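Local coordinates for glycosyl hydrolase family 2, TIM barrel domain protein (Parabacteroides merdae ATCC 43184, PDB 6DXU) that is a glycoside hydrolase family 2 beta-glucuronidase of the human gut microbiome, and so probably cleaves glucuronic acid from beta-glucuronides, at residues G129-V132 / S137-V140; E334-A337 / A342-E345; R349-M354 / P592-S597; M354-G359 / D379-L384; I373-C378 / V385-P390. All coordinates share one frame; numbering follows the deposited sequence.

In the fold
Contact 1 comes first along the chain and stands apart, in the sugar-binding domain, its centre about 20 Å from that of contact 5 and about 31 Å from that of contact 4. The other four belong to the TIM barrel and its loops. Contact 2 lies in the loop leading into helix 345-357, contact 3 fixes that helix to the chain beyond strand 587-589, contact 4 ties its end to helix 372-381, and contact 5 packs helix 372-381 on strand 384-388. Contacts 2 and 3 touch, with centres about 9 Å apart, and contacts 3 and 4 share M354. Together contacts 2 to 5 knit neighbouring elements of the barrel wall, including its closing seam.

Contact 1: residues G129-V132 / S137-V140; sequences GSHV and SWNV
G129 and H131 face V140 and W138 from two strands that run antiparallel, 168° apart. With the CA atoms of G129 and V140 6.1 Å apart and those of H131 and W138 7.7 Å apart, the backbones are not paired; each strand takes its hydrogen bonds from its own sheet, G129 and H131 from strand 118-123, W138 and V140 from strand 107-112. The gap is filled by two rings. The imidazole of H131 lies flat over the pyrrole part of the W138 indole, centroids 3.6 Å apart and planes within 4°, and H131 CB sits over the six-membered ring, 3.4 Å from its centroid, as a CH-pi contact. W138 CG is tucked between its backbone N and carbonyl carbon (chi1 50°), which turns the indole in toward H131, where it also touches T119 and V121 of strand 118-123. These are facing sheets of the beta-sandwich in the family 2 sugar-binding domain, and W138 also stacks with F112. An alanine in place of W138 would probably leave one face of the H131 ring without its stacking partner and open a gap between the sheets. H131 is fixed at its far end too, since NE2 is hydrogen-bonded to D136 in the connecting turn. Near the other end of the pair, the lack of a side chain at G129 lets V140 CG2 approach G129 CA to 4.2 Å.

Contact 2: residues E334-A337 / A342-E345; sequences EDHA and AMTE
M343 carries most of this contact, laying its side chain against the extended backbone at D335 and the side chain of H336. Its CG lies 3.7 Å from H336 CB, and the two side chains cross at about a right angle. CG of M343 stands anti to the carbonyl carbon (chi1 -63°), the chain stays extended through chi2 and then turns at chi3, carrying the methyl back toward the histidine. The sulfur touches both backbone and side chain: SD is 3.8 Å from D335 O and 3.9 Å from H336 CB. Terminal CE comes within 4.1 Å of H336 ND1, approaching the imidazole obliquely, and SD is 5.4 Å from the ring centroid, so the sulfur-aromatic element is a slanting one. D335 joins through its carbonyl oxygen, which also accepts from K594 NZ; its carboxylate is taken up by R617, Y187 and the backbone N of S597. H336 has its polar partner elsewhere, with ND1 hydrogen-bonded to K594, so the methionine packs on a histidine already held from another direction. M343 rests on E351 of the following helix as well. T344 next is the N-cap of helix 345-357, its side chain capping a backbone N. The whole belongs to the loop between barrel strand 323-331 and the helix after it, at the C-terminal end of the strands, where TIM-barrel glycoside hydrolases carry their active sites.

Contact 3: residues R349-M354 / P592-S597; sequences RREMRM and PFKDFS
E351 meets both F593 and K594, and around it the packing is close. Its CG is anti to the backbone N (chi1 -171°) and the rest of the chain is extended, which takes the carboxylate from the side of the helix across to the lysine. There K594 NZ donates to E351 OE1 at 2.9 Å, a salt bridge in which the ammonium comes from above the carboxylate plane, 46° out of it. The lysine bends at chi3 and crosses the glutamate at about a right angle; its nitrogen is also hydrogen-bonded to D335 O and H336 ND1. E351 OE2 has a separate salt bridge with R332. A buried charge pair is thus met by partners on each side of the bond, which would be expected to keep both groups ionised. Segment 592-597 follows strand 587-589, which closes the TIM barrel by pairing with strand 323-331, and helix 345-357 is the first after that latter strand, so the contact spans the barrel's closing seam. F593 packs beside the salt bridge: its ring slides past the glutamate stem in the reverse direction, CE2 4.1 Å from E351 CG and 3.8 Å from E351 O, with ring and carboxylate planes 23° apart. Farther along the helix the contact thins out: M354, partly exposed, has less of its surface buried here and offers only its CB and carbonyl carbon to the ring, with CB 3.9 Å from F593 CZ, and its carbonyl O turns to Y625. R350 and R353 lie toward solvent and touch nothing of segment 592-597.

Contact 4: residues M354-G359 / D379-L384; sequences MMKDMG and DELGIL
K356 reaches across to the last turn of the neighbouring helix and finishes on L381. Its CB points toward that turn. CG, anti to the backbone N (chi1 180°), is still 4.1 Å from L381 O, and a bend at chi2 then turns the chain toward the oxygen end of the L381 carbonyl. CD follows at 3.2 Å from L381 O while lying 4.3 Å from L381 CB, so the lysine stem brushes the root of the leucine. CE comes to 3.1 Å from the same oxygen. At the tip NZ donates to L381 O at 2.8 Å, almost head-on, with a C=O...N angle of 163°; G382 O lies farther off. Both segments are helix C-termini of the TIM barrel wall, from helices 345-357 and 372-381. The first ends in a Schellman motif at G359, and the second turns off at G382, also with positive phi. A carbonyl at the C-terminal, negative end of the helix dipole probably welcomes an ammonium group. A methionine in place of K356 would probably leave L381 O without this donor and its charge. Alongside the bond, L381 reaches back over helix 345-357 to M352 and R353.

Contact 5: residues I373-C378 / V385-P390; sequences IILDLC and VWEEIP
L375 and E387 come at each other from opposite directions, the leucine from helix 372-381 and the glutamate from strand 384-388, and they meet methyls to carboxylate. CD1 of L375 lies 3.6 Å from E387 OE2, and CD2 lies 3.8 Å from E387 OE1. The leucine chi2, 106°, is unusual and probably strained; as modelled it sets one methyl near each oxygen, while E387 reaches out fully extended. One turn later C378 points toward the strand and meets V385: SG is 3.7 Å from V385 CG2, and L375 CD2 is a looser 4.4 Å from V385 CG1. Helix and strand axes run nearly antiparallel at 160° and 10.9 Å apart, within the beta-alpha-beta unit of strand 362-364, helix 372-381 and strand 384-388. On the other face of the strand W386 and E388 turn inward, away from the helix, where W386 NE1 donates to the anti lone pair of E388 OE1 at 2.9 Å; E388 is also paired with R364 and hydrogen-bonded to H367. E387 is different in that its carboxylate is pressed against methyl groups, which can offer it no hydrogen bonds. Its polar needs are met by other parts of the barrel instead, OE1 by H416 and OE2 by the backbone N of Q370, so a buried acid can lie within an otherwise apolar helix-strand interface.

Contact 1: residues G129-V132 / S137-V140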
# COMPACT_ATOMS: atom_id res chain seq x y z
N GLY D 129 15.94 -7.82 -6.93
CA GLY D 129 16.41 -6.47 -7.13
C GLY D 129 15.59 -5.77 -8.19
O GLY D 129 14.92 -6.40 -9.00
N SER D 130 15.65 -4.44 -8.13
CA SER D 130 14.95 -3.61 -9.10
C SER D 130 15.72 -2.31 -9.24
O SER D 130 16.45 -1.89 -8.34
CB SER D 130 13.52 -3.32 -8.67
OG SER D 130 13.52 -2.49 -7.53
N HIS D 131 15.52 -1.65 -10.38
CA HIS D 131 16.24 -0.43 -10.67
C HIS D 131 15.40 0.40 -11.63
O HIS D 131 14.77 -0.14 -12.54
CB HIS D 131 17.60 -0.73 -11.30
CG HIS D 131 18.43 0.49 -11.51
ND1 HIS D 131 19.11 1.11 -10.48
CD2 HIS D 131 18.65 1.25 -12.61
CE1 HIS D 131 19.74 2.18 -10.95
NE2 HIS D 131 19.47 2.28 -12.24
N VAL D 132 15.39 1.71 -11.44
CA VAL D 132 14.76 2.64 -12.37
C VAL D 132 15.81 3.64 -12.82
O VAL D 132 16.30 4.42 -12.00
CB VAL D 132 13.55 3.36 -11.75
CG1 VAL D 132 13.04 4.44 -12.71
CG2 VAL D 132 12.45 2.36 -11.40
N SER D 137 24.99 2.53 -13.53
CA SER D 137 25.32 1.16 -13.16
C SER D 137 24.73 0.84 -11.79
O SER D 137 24.49 1.74 -10.97
CB SER D 137 26.84 0.97 -13.17
OG SER D 137 27.20 -0.34 -12.80
N TRP D 138 24.46 -0.44 -11.55
CA TRP D 138 23.87 -0.90 -10.30
C TRP D 138 24.15 -2.39 -10.20
O TRP D 138 24.50 -3.04 -11.19
CB TRP D 138 22.36 -0.62 -10.24
CG TRP D 138 21.60 -1.08 -11.47
CD1 TRP D 138 21.60 -0.48 -12.70
CD2 TRP D 138 20.72 -2.21 -11.58
NE1 TRP D 138 20.79 -1.18 -13.57
CE2 TRP D 138 20.24 -2.24 -12.91
CE3 TRP D 138 20.29 -3.19 -10.68
CZ2 TRP D 138 19.35 -3.23 -13.36
CZ3 TRP D 138 19.41 -4.17 -11.13
CH2 TRP D 138 18.95 -4.18 -12.45
N ASN D 139 24.00 -2.93 -8.99
CA ASN D 139 24.30 -4.35 -8.82
C ASN D 139 23.38 -4.97 -7.79
O ASN D 139 22.72 -4.28 -7.01
CB ASN D 139 25.77 -4.56 -8.43
CG ASN D 139 26.18 -3.75 -7.22
OD1 ASN D 139 25.62 -3.91 -6.14
ND2 ASN D 139 27.17 -2.88 -7.39
N VAL D 140 23.34 -6.31 -7.80
CA VAL D 140 22.50 -7.10 -6.90
C VAL D 140 23.34 -8.27 -6.40
O VAL D 140 23.83 -9.07 -7.20
CB VAL D 140 21.24 -7.64 -7.60
CG1 VAL D 140 20.37 -8.40 -6.59
CG2 VAL D 140 20.46 -6.51 -8.26

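Contact 2: residues E334-A337 / A342-E345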
# COMPACT_ATOMS: atom_id res chain seq x y z
N GLU D 334 24.71 6.49 -27.35
CA GLU D 334 24.93 5.05 -27.34
C GLU D 334 23.91 4.45 -28.29
O GLU D 334 22.78 4.11 -27.91
CB GLU D 334 24.81 4.46 -25.94
CG GLU D 334 25.89 4.92 -25.00
CD GLU D 334 25.89 4.14 -23.70
OE1 GLU D 334 26.88 4.24 -22.96
OE2 GLU D 334 24.92 3.40 -23.43
N ASP D 335 24.30 4.33 -29.55
CA ASP D 335 23.42 3.87 -30.62
C ASP D 335 24.29 3.49 -31.80
O ASP D 335 25.27 4.17 -32.08
CB ASP D 335 22.42 4.97 -31.01
CG ASP D 335 21.46 4.54 -32.10
OD1 ASP D 335 20.79 3.50 -31.92
OD2 ASP D 335 21.34 5.27 -33.12
N HIS D 336 23.96 2.37 -32.46
CA HIS D 336 24.77 1.92 -33.59
C HIS D 336 23.94 1.07 -34.55
O HIS D 336 22.93 0.47 -34.18
CB HIS D 336 26.00 1.13 -33.12
CG HIS D 336 27.03 0.92 -34.19
ND1 HIS D 336 27.88 1.92 -34.60
CD2 HIS D 336 27.32 -0.16 -34.95
CE1 HIS D 336 28.66 1.46 -35.57
NE2 HIS D 336 28.34 0.20 -35.80
N ALA D 337 24.38 1.04 -35.80
CA ALA D 337 23.69 0.28 -36.83
C ALA D 337 23.55 -1.18 -36.41
O ALA D 337 24.50 -1.80 -35.93
CB ALA D 337 24.46 0.39 -38.16
N ALA D 342 22.88 -1.51 -27.96
CA ALA D 342 23.69 -2.67 -27.55
C ALA D 342 25.05 -2.74 -28.27
O ALA D 342 25.38 -3.71 -28.95
CB ALA D 342 22.88 -3.94 -27.79
N MET D 343 25.87 -1.71 -28.06
CA MET D 343 27.22 -1.71 -28.63
C MET D 343 28.17 -2.57 -27.81
O MET D 343 28.08 -2.62 -26.58
CB MET D 343 27.76 -0.28 -28.70
CG MET D 343 26.94 0.61 -29.63
SD MET D 343 27.63 2.27 -29.79
CE MET D 343 29.13 1.93 -30.73
N THR D 344 29.09 -3.25 -28.50
CA THR D 344 30.10 -4.05 -27.83
C THR D 344 31.32 -3.20 -27.50
O THR D 344 31.49 -2.09 -27.99
CB THR D 344 30.53 -5.22 -28.71
OG1 THR D 344 31.19 -4.71 -29.87
CG2 THR D 344 29.32 -6.09 -29.09
N GLU D 345 32.19 -3.75 -26.66
CA GLU D 345 33.43 -3.03 -26.33
C GLU D 345 34.24 -2.72 -27.59
O GLU D 345 34.78 -1.62 -27.73
CB GLU D 345 34.27 -3.83 -25.34
CG GLU D 345 35.62 -3.15 -25.09
CD GLU D 345 36.44 -3.77 -23.99
OE1 GLU D 345 36.04 -4.82 -23.47
OE2 GLU D 345 37.48 -3.18 -23.62

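Contact 3: residues R349-M354 / P592-S597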
# COMPACT_ATOMS: atom_id res chain seq x y z
N ARG D 349 35.52 0.98 -28.78
CA ARG D 349 36.93 1.34 -29.00
C ARG D 349 37.13 1.92 -30.40
O ARG D 349 37.84 2.92 -30.58
CB ARG D 349 37.83 0.11 -28.82
CG ARG D 349 37.80 -0.51 -27.44
CD ARG D 349 38.88 -1.57 -27.23
NE ARG D 349 40.08 -0.95 -26.67
CZ ARG D 349 40.18 -0.59 -25.38
NH1 ARG D 349 39.16 -0.82 -24.54
NH2 ARG D 349 41.28 -0.01 -24.93
N ARG D 350 36.51 1.30 -31.41
CA ARG D 350 36.66 1.81 -32.77
C ARG D 350 36.11 3.22 -32.89
O ARG D 350 36.75 4.10 -33.50
CB ARG D 350 35.97 0.87 -33.77
CG ARG D 350 35.96 1.39 -35.20
CD ARG D 350 35.47 0.33 -36.16
NE ARG D 350 35.45 0.80 -37.55
CZ ARG D 350 34.87 0.14 -38.55
NH1 ARG D 350 34.25 -1.01 -38.32
NH2 ARG D 350 34.89 0.65 -39.78
N GLU D 351 34.93 3.47 -32.31
CA GLU D 351 34.32 4.79 -32.39
C GLU D 351 35.18 5.84 -31.71
O GLU D 351 35.36 6.95 -32.24
CB GLU D 351 32.91 4.78 -31.76
CG GLU D 351 32.19 6.09 -32.03
CD GLU D 351 30.76 6.11 -31.52
OE1 GLU D 351 30.09 5.06 -31.57
OE2 GLU D 351 30.32 7.19 -31.08
N MET D 352 35.65 5.55 -30.50
CA MET D 352 36.43 6.55 -29.78
C MET D 352 37.78 6.77 -30.44
O MET D 352 38.29 7.90 -30.45
CB MET D 352 36.60 6.14 -28.31
CG MET D 352 35.25 6.02 -27.53
SD MET D 352 34.22 7.50 -27.65
CE MET D 352 35.30 8.69 -26.86
N ARG D 353 38.38 5.72 -31.00
CA ARG D 353 39.60 5.89 -31.78
C ARG D 353 39.36 6.78 -33.01
O ARG D 353 40.21 7.62 -33.34
CB ARG D 353 40.14 4.52 -32.18
CG ARG D 353 41.30 4.58 -33.20
CD ARG D 353 42.61 4.67 -32.45
NE ARG D 353 43.11 6.04 -32.42
CZ ARG D 353 43.97 6.51 -31.52
NH1 ARG D 353 44.36 7.77 -31.59
NH2 ARG D 353 44.41 5.73 -30.55
N MET D 354 38.23 6.59 -33.70
CA MET D 354 37.88 7.45 -34.83
C MET D 354 37.76 8.92 -34.41
O MET D 354 38.18 9.82 -35.15
CB MET D 354 36.55 7.01 -35.46
CG MET D 354 36.60 5.86 -36.43
SD MET D 354 34.95 5.67 -37.18
CE MET D 354 34.90 7.07 -38.27
N PRO D 592 26.04 15.61 -33.81
CA PRO D 592 26.86 14.72 -33.00
C PRO D 592 28.02 14.21 -33.83
O PRO D 592 28.16 14.58 -35.01
CB PRO D 592 25.92 13.57 -32.70
CG PRO D 592 25.23 13.39 -34.07
CD PRO D 592 25.11 14.82 -34.65
N PHE D 593 28.81 13.31 -33.25
CA PHE D 593 29.85 12.65 -34.03
C PHE D 593 29.25 11.72 -35.08
O PHE D 593 29.69 11.70 -36.24
CB PHE D 593 30.77 11.88 -33.10
CG PHE D 593 31.93 11.22 -33.80
CD1 PHE D 593 32.87 11.99 -34.46
CD2 PHE D 593 32.08 9.85 -33.77
CE1 PHE D 593 33.95 11.40 -35.09
CE2 PHE D 593 33.16 9.25 -34.38
CZ PHE D 593 34.10 10.02 -35.05
N LYS D 594 28.27 10.91 -34.68
CA LYS D 594 27.75 9.83 -35.51
C LYS D 594 26.24 9.91 -35.62
O LYS D 594 25.56 10.15 -34.61
CB LYS D 594 28.18 8.46 -34.95
CG LYS D 594 27.80 7.27 -35.81
CD LYS D 594 28.25 5.97 -35.17
CE LYS D 594 27.25 5.56 -34.06
NZ LYS D 594 27.79 4.45 -33.19
N ASP D 595 25.72 9.70 -36.84
CA ASP D 595 24.26 9.58 -37.03
C ASP D 595 23.68 8.63 -36.00
O ASP D 595 24.27 7.58 -35.70
CB ASP D 595 23.94 9.03 -38.43
CG ASP D 595 24.17 10.03 -39.57
OD1 ASP D 595 24.49 11.22 -39.32
OD2 ASP D 595 24.03 9.61 -40.73
N PHE D 596 22.49 8.97 -35.47
CA PHE D 596 21.83 8.14 -34.48
C PHE D 596 20.32 8.21 -34.69
O PHE D 596 19.79 9.16 -35.27
CB PHE D 596 22.16 8.59 -33.05
CG PHE D 596 21.65 9.96 -32.72
CD1 PHE D 596 20.39 10.14 -32.15
CD2 PHE D 596 22.41 11.07 -33.02
CE1 PHE D 596 19.92 11.41 -31.87
CE2 PHE D 596 21.95 12.35 -32.76
CZ PHE D 596 20.69 12.51 -32.16
N SER D 597 19.64 7.19 -34.19
CA SER D 597 18.20 7.08 -34.39
C SER D 597 17.42 7.94 -33.41
O SER D 597 17.80 8.12 -32.25
CB SER D 597 17.75 5.62 -34.28
OG SER D 597 16.33 5.53 -34.36

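Contact 4: residues M354-G359 / D379-L384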
# COMPACT_ATOMS: atom_id res chain seq x y z
N MET D 354 38.23 6.59 -33.70
CA MET D 354 37.88 7.45 -34.83
C MET D 354 37.76 8.92 -34.41
O MET D 354 38.18 9.82 -35.15
CB MET D 354 36.55 7.01 -35.46
CG MET D 354 36.60 5.86 -36.43
SD MET D 354 34.95 5.67 -37.18
CE MET D 354 34.90 7.07 -38.27
N MET D 355 37.15 9.17 -33.25
CA MET D 355 37.06 10.54 -32.74
C MET D 355 38.44 11.13 -32.50
O MET D 355 38.72 12.26 -32.91
CB MET D 355 36.28 10.59 -31.42
CG MET D 355 34.83 10.38 -31.54
SD MET D 355 34.14 10.71 -29.91
CE MET D 355 32.51 10.04 -30.22
N LYS D 356 39.29 10.41 -31.77
CA LYS D 356 40.62 10.91 -31.46
C LYS D 356 41.41 11.20 -32.74
O LYS D 356 42.04 12.26 -32.88
CB LYS D 356 41.36 9.90 -30.58
CG LYS D 356 42.76 10.30 -30.19
CD LYS D 356 42.75 11.49 -29.27
CE LYS D 356 44.19 11.95 -29.05
NZ LYS D 356 44.30 12.90 -27.93
N ASP D 357 41.33 10.29 -33.72
CA ASP D 357 41.99 10.49 -35.00
C ASP D 357 41.42 11.68 -35.76
O ASP D 357 42.06 12.16 -36.71
CB ASP D 357 41.87 9.23 -35.87
CG ASP D 357 42.73 8.10 -35.36
OD1 ASP D 357 43.59 8.34 -34.48
OD2 ASP D 357 42.55 6.96 -35.84
N MET D 358 40.25 12.17 -35.38
CA MET D 358 39.70 13.37 -35.99
C MET D 358 40.18 14.64 -35.32
O MET D 358 39.89 15.73 -35.82
CB MET D 358 38.16 13.33 -35.97
CG MET D 358 37.48 14.23 -36.99
SD MET D 358 35.67 14.18 -36.92
CE MET D 358 35.31 15.00 -35.35
N GLY D 359 40.88 14.52 -34.19
CA GLY D 359 41.35 15.67 -33.44
C GLY D 359 40.49 16.09 -32.27
O GLY D 359 40.77 17.13 -31.66
N ASP D 379 39.77 8.70 -20.75
CA ASP D 379 41.00 8.82 -19.96
C ASP D 379 42.22 8.42 -20.77
O ASP D 379 43.28 9.06 -20.68
CB ASP D 379 40.93 7.93 -18.72
CG ASP D 379 39.95 8.42 -17.67
OD1 ASP D 379 39.53 9.60 -17.68
OD2 ASP D 379 39.62 7.59 -16.79
N GLU D 380 42.11 7.31 -21.52
CA GLU D 380 43.27 6.75 -22.20
C GLU D 380 43.61 7.50 -23.47
O GLU D 380 44.78 7.55 -23.86
CB GLU D 380 43.02 5.29 -22.57
CG GLU D 380 42.97 4.37 -21.38
CD GLU D 380 42.52 2.98 -21.75
OE1 GLU D 380 42.50 2.66 -22.97
OE2 GLU D 380 42.18 2.20 -20.83
N LEU D 381 42.61 8.07 -24.13
CA LEU D 381 42.85 8.74 -25.40
C LEU D 381 43.08 10.24 -25.26
O LEU D 381 43.54 10.86 -26.22
CB LEU D 381 41.68 8.50 -26.36
CG LEU D 381 41.51 7.06 -26.86
CD1 LEU D 381 40.16 6.93 -27.53
CD2 LEU D 381 42.63 6.68 -27.83
N GLY D 382 42.72 10.83 -24.13
CA GLY D 382 42.89 12.26 -23.92
C GLY D 382 41.72 13.09 -24.41
O GLY D 382 41.90 14.02 -25.20
N ILE D 383 40.51 12.79 -23.93
CA ILE D 383 39.30 13.49 -24.33
C ILE D 383 38.60 13.96 -23.06
O ILE D 383 38.16 13.12 -22.26
CB ILE D 383 38.36 12.61 -25.17
CG1 ILE D 383 39.08 12.11 -26.43
CG2 ILE D 383 37.06 13.37 -25.52
CD1 ILE D 383 38.25 11.10 -27.24
N LEU D 384 38.52 15.28 -22.86
CA LEU D 384 37.80 15.82 -21.71
C LEU D 384 36.30 15.56 -21.86
O LEU D 384 35.78 15.40 -22.96
CB LEU D 384 38.07 17.32 -21.58
CG LEU D 384 39.53 17.67 -21.27
CD1 LEU D 384 39.85 19.11 -21.64
CD2 LEU D 384 39.82 17.40 -19.80

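Contact 5: residues I373-C378 / V385-P390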
# COMPACT_ATOMS: atom_id res chain seq x y z
N ILE D 373 33.17 1.89 -20.15
CA ILE D 373 34.15 1.65 -21.21
C ILE D 373 34.46 2.95 -21.94
O ILE D 373 35.63 3.24 -22.26
CB ILE D 373 33.64 0.56 -22.17
CG1 ILE D 373 33.54 -0.79 -21.45
CG2 ILE D 373 34.54 0.45 -23.41
CD1 ILE D 373 32.71 -1.82 -22.21
N ILE D 374 33.43 3.76 -22.21
CA ILE D 374 33.62 5.04 -22.86
C ILE D 374 34.47 5.96 -21.99
O ILE D 374 35.42 6.61 -22.47
CB ILE D 374 32.27 5.69 -23.19
CG1 ILE D 374 31.45 4.83 -24.16
CG2 ILE D 374 32.47 7.11 -23.76
CD1 ILE D 374 32.12 4.64 -25.54
N LEU D 375 34.16 6.04 -20.70
CA LEU D 375 34.94 6.92 -19.83
C LEU D 375 36.39 6.48 -19.75
O LEU D 375 37.30 7.32 -19.75
CB LEU D 375 34.32 6.98 -18.43
CG LEU D 375 33.17 7.91 -18.77
CD1 LEU D 375 31.84 7.20 -18.83
CD2 LEU D 375 33.18 9.19 -17.96
N ASP D 376 36.62 5.17 -19.64
CA ASP D 376 38.00 4.68 -19.64
C ASP D 376 38.71 5.06 -20.93
O ASP D 376 39.90 5.39 -20.92
CB ASP D 376 38.03 3.16 -19.44
CG ASP D 376 37.81 2.73 -18.00
OD1 ASP D 376 37.97 3.52 -17.05
OD2 ASP D 376 37.50 1.53 -17.82
N LEU D 377 38.00 5.01 -22.06
CA LEU D 377 38.62 5.37 -23.33
C LEU D 377 38.94 6.86 -23.37
O LEU D 377 39.96 7.26 -23.94
CB LEU D 377 37.72 4.97 -24.50
CG LEU D 377 37.76 3.48 -24.82
CD1 LEU D 377 36.57 3.06 -25.67
CD2 LEU D 377 39.08 3.17 -25.54
N CYS D 378 38.09 7.70 -22.78
CA CYS D 378 38.40 9.13 -22.73
C CYS D 378 39.64 9.40 -21.88
O CYS D 378 40.46 10.26 -22.23
CB CYS D 378 37.20 9.92 -22.20
SG CYS D 378 35.77 9.95 -23.35
N VAL D 385 35.59 15.53 -20.72
CA VAL D 385 34.23 15.02 -20.69
C VAL D 385 33.28 15.95 -19.94
O VAL D 385 33.57 16.38 -18.81
CB VAL D 385 34.19 13.61 -20.06
CG1 VAL D 385 32.76 13.19 -19.70
CG2 VAL D 385 34.80 12.60 -21.02
N TRP D 386 32.12 16.20 -20.56
CA TRP D 386 30.90 16.69 -19.93
C TRP D 386 29.91 15.52 -19.94
O TRP D 386 29.63 14.95 -21.00
CB TRP D 386 30.38 17.90 -20.71
CG TRP D 386 28.96 18.43 -20.52
CD1 TRP D 386 27.82 17.74 -20.14
CD2 TRP D 386 28.53 19.78 -20.79
NE1 TRP D 386 26.73 18.59 -20.14
CE2 TRP D 386 27.14 19.84 -20.54
CE3 TRP D 386 29.19 20.93 -21.21
CZ2 TRP D 386 26.41 21.01 -20.70
CZ3 TRP D 386 28.46 22.10 -21.35
CH2 TRP D 386 27.08 22.13 -21.11
N GLU D 387 29.45 15.13 -18.75
CA GLU D 387 28.50 14.04 -18.62
C GLU D 387 27.31 14.51 -17.79
O GLU D 387 27.50 15.08 -16.70
CB GLU D 387 29.18 12.81 -17.99
CG GLU D 387 28.37 11.50 -18.16
CD GLU D 387 29.10 10.29 -17.60
OE1 GLU D 387 29.82 10.41 -16.57
OE2 GLU D 387 28.96 9.21 -18.20
N GLU D 388 26.09 14.25 -18.28
CA GLU D 388 24.90 14.84 -17.67
C GLU D 388 23.85 13.78 -17.36
O GLU D 388 23.92 12.64 -17.84
CB GLU D 388 24.27 15.91 -18.58
CG GLU D 388 23.62 15.40 -19.86
CD GLU D 388 23.31 16.56 -20.83
OE1 GLU D 388 24.11 17.51 -20.90
OE2 GLU D 388 22.23 16.53 -21.48
N ILE D 389 22.88 14.15 -16.51
CA ILE D 389 21.74 13.28 -16.23
C ILE D 389 20.69 13.51 -17.31
O ILE D 389 20.64 14.60 -17.91
CB ILE D 389 21.13 13.53 -14.84
CG1 ILE D 389 20.69 14.98 -14.68
CG2 ILE D 389 22.09 13.09 -13.76
CD1 ILE D 389 19.69 15.20 -13.50
N PRO D 390 19.81 12.52 -17.57
CA PRO D 390 18.81 12.69 -18.64
C PRO D 390 17.58 13.49 -18.24
O PRO D 390 16.48 13.10 -18.61
CB PRO D 390 18.43 11.24 -18.99
CG PRO D 390 18.66 10.48 -17.73
CD PRO D 390 19.83 11.15 -17.05